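Local atomic coordinates of NIPSNAP domain protein (Burkholderia xenovorans, PDB entry 5K9F), a protein that is of unknown function but belongs to the NipSnap family, has a dimeric alpha-beta barrel type of fold and can hold oxamic acid in an internal pocket. Residues S28-E31 / I37-G40. Numbering follows the deposited sequence. Where two conformers were deposited one is given.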
ATOM      1  N   SER A  28       8.305  25.355  12.905  1.00 20.15           N
ATOM      2  CA  SER A  28       8.536  26.687  13.455  0.58 21.13           C
ATOM      3  C   SER A  28       7.231  27.447  13.639  1.00 19.24           C
ATOM      4  O   SER A  28       7.027  28.103  14.670  1.00 20.10           O
ATOM      5  CB  SER A  28       9.483  27.470  12.549  0.58 22.84           C
ATOM      6  OG  SER A  28      10.783  26.922  12.599  0.58 26.82           O
ATOM      7  N   LEU A  29       6.346  27.385  12.644  1.00 19.10           N
ATOM      8  CA  LEU A  29       5.067  28.082  12.732  1.00 20.53           C
ATOM      9  C   LEU A  29       4.192  27.483  13.824  1.00 19.08           C
ATOM     10  O   LEU A  29       3.550  28.219  14.588  1.00 21.33           O
ATOM     11  CB  LEU A  29       4.361  28.022  11.378  1.00 21.50           C
ATOM     12  CG  LEU A  29       3.065  28.805  11.191  1.00 26.28           C
ATOM     13  CD1 LEU A  29       3.279  30.298  11.363  1.00 27.54           C
ATOM     14  CD2 LEU A  29       2.511  28.497   9.807  1.00 28.34           C
ATOM     15  N   TYR A  30       4.162  26.151  13.918  1.00 16.96           N
ATOM     16  CA  TYR A  30       3.396  25.485  14.967  1.00 17.43           C
ATOM     17  C   TYR A  30       3.910  25.862  16.354  1.00 20.04           C
ATOM     18  O   TYR A  30       3.125  26.207  17.247  1.00 19.78           O
ATOM     19  CB  TYR A  30       3.445  23.961  14.760  1.00 15.22           C
ATOM     20  CG  TYR A  30       2.778  23.193  15.888  1.00 18.52           C
ATOM     21  CD1 TYR A  30       1.394  23.151  16.002  1.00 17.90           C
ATOM     22  CD2 TYR A  30       3.534  22.540  16.857  1.00 18.64           C
ATOM     23  CE1 TYR A  30       0.782  22.460  17.039  1.00 16.82           C
ATOM     24  CE2 TYR A  30       2.933  21.851  17.897  1.00 18.91           C
ATOM     25  CZ  TYR A  30       1.555  21.806  17.976  1.00 17.66           C
ATOM     26  OH  TYR A  30       0.953  21.114  19.012  1.00 17.44           O
ATOM     27  N   GLU A  31       5.229  25.808  16.561  1.00 18.95           N
ATOM     28  CA  GLU A  31       5.744  26.122  17.892  1.00 21.64           C
ATOM     29  C   GLU A  31       5.396  27.550  18.285  1.00 20.91           C
ATOM     30  O   GLU A  31       5.089  27.832  19.453  1.00 23.68           O
ATOM     31  CB  GLU A  31       7.258  25.906  17.959  1.00 23.04           C
ATOM     32  CG  GLU A  31       7.812  26.102  19.374  1.00 24.04           C
ATOM     33  CD  GLU A  31       9.308  25.839  19.497  1.00 30.49           C
ATOM     34  OE1 GLU A  31       9.945  25.422  18.508  1.00 27.89           O
ATOM     35  OE2 GLU A  31       9.851  26.056  20.603  1.00 38.19           O
ATOM     36  N   ILE A  37      -1.766  26.560  22.324  1.00 21.02           N
ATOM     37  CA  ILE A  37      -3.214  26.384  22.230  1.00 19.68           C
ATOM     38  C   ILE A  37      -3.572  24.904  22.200  1.00 20.10           C
ATOM     39  O   ILE A  37      -4.447  24.446  22.948  1.00 22.24           O
ATOM     40  CB  ILE A  37      -3.760  27.112  20.990  1.00 22.30           C
ATOM     41  CG1 ILE A  37      -3.483  28.613  21.078  1.00 30.01           C
ATOM     42  CG2 ILE A  37      -5.251  26.848  20.829  1.00 26.98           C
ATOM     43  CD1 ILE A  37      -3.642  29.311  19.753  1.00 29.30           C
ATOM     44  N   GLN A  38      -2.903  24.137  21.330  1.00 19.10           N
ATOM     45  CA  GLN A  38      -3.252  22.731  21.151  1.00 16.02           C
ATOM     46  C   GLN A  38      -2.929  21.913  22.395  1.00 19.95           C
ATOM     47  O   GLN A  38      -3.746  21.101  22.842  1.00 19.43           O
ATOM     48  CB  GLN A  38      -2.536  22.149  19.935  1.00 16.31           C
ATOM     49  CG  GLN A  38      -2.949  20.695  19.713  1.00 17.60           C
ATOM     50  CD  GLN A  38      -2.478  20.131  18.387  1.00 17.59           C
ATOM     51  OE1 GLN A  38      -1.335  20.340  17.967  1.00 17.56           O
ATOM     52  NE2 GLN A  38      -3.374  19.417  17.702  1.00 21.99           N
ATOM     53  N   ALA A  39      -1.733  22.100  22.964  1.00 18.50           N
ATOM     54  CA  ALA A  39      -1.387  21.377  24.182  1.00 21.55           C
ATOM     55  C   ALA A  39      -2.284  21.798  25.336  1.00 28.45           C
ATOM     56  O   ALA A  39      -2.643  20.974  26.185  1.00 23.37           O
ATOM     57  CB  ALA A  39       0.082  21.606  24.533  1.00 28.82           C
ATOM     58  N   GLY A  40      -2.659  23.076  25.383  1.00 23.33           N
ATOM     59  CA  GLY A  40      -3.555  23.525  26.434  1.00 24.37           C
ATOM     60  C   GLY A  40      -4.912  22.850  26.365  1.00 26.98           C
ATOM     61  O   GLY A  40      -5.493  22.497  27.391  1.00 28.53           O
TER
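The phenol of Y30 on helix 23-33 reaches across to the side-chain amide of Q38 on helix 35-42, and its hydroxyl donates a short hydrogen bond to the carbonyl oxygen, Y30 OH to Q38 OE1 2.6 Å. The donor lies in the carbonyl plane, on a lone pair of OE1, with a C=O···O angle of 136°. Q38 OE1 sits at the edge of the Y30 ring, near its plane and 3.1 Å from Y30 CE1; ring and amide planes are turned 65° apart. With CG anti to the backbone N (chi1 175°), Y30 carries its ring out from its helix to bridge backbones whose nearest CA atoms, those of Y30 and Q38, are 9.5 Å apart. Q38, extended beyond CG, crosses the phenol at about a right angle, and its CB comes 3.8 Å from Y30 OH. Both residues are buried: Y30 stacks on Y48 and touches W63, while its ring also meets F108 of the second subunit. Q38 packs on W84, L78 and Q61. Gripping OE1 in this way probably limits rotation of the Q38 amide, at the end of a side chain that borders the bound oxamic acid. The pair thus ties two consecutive helices over the antiparallel sheet at the ligand pocket of a ferredoxin-like dimeric alpha-beta barrel fold.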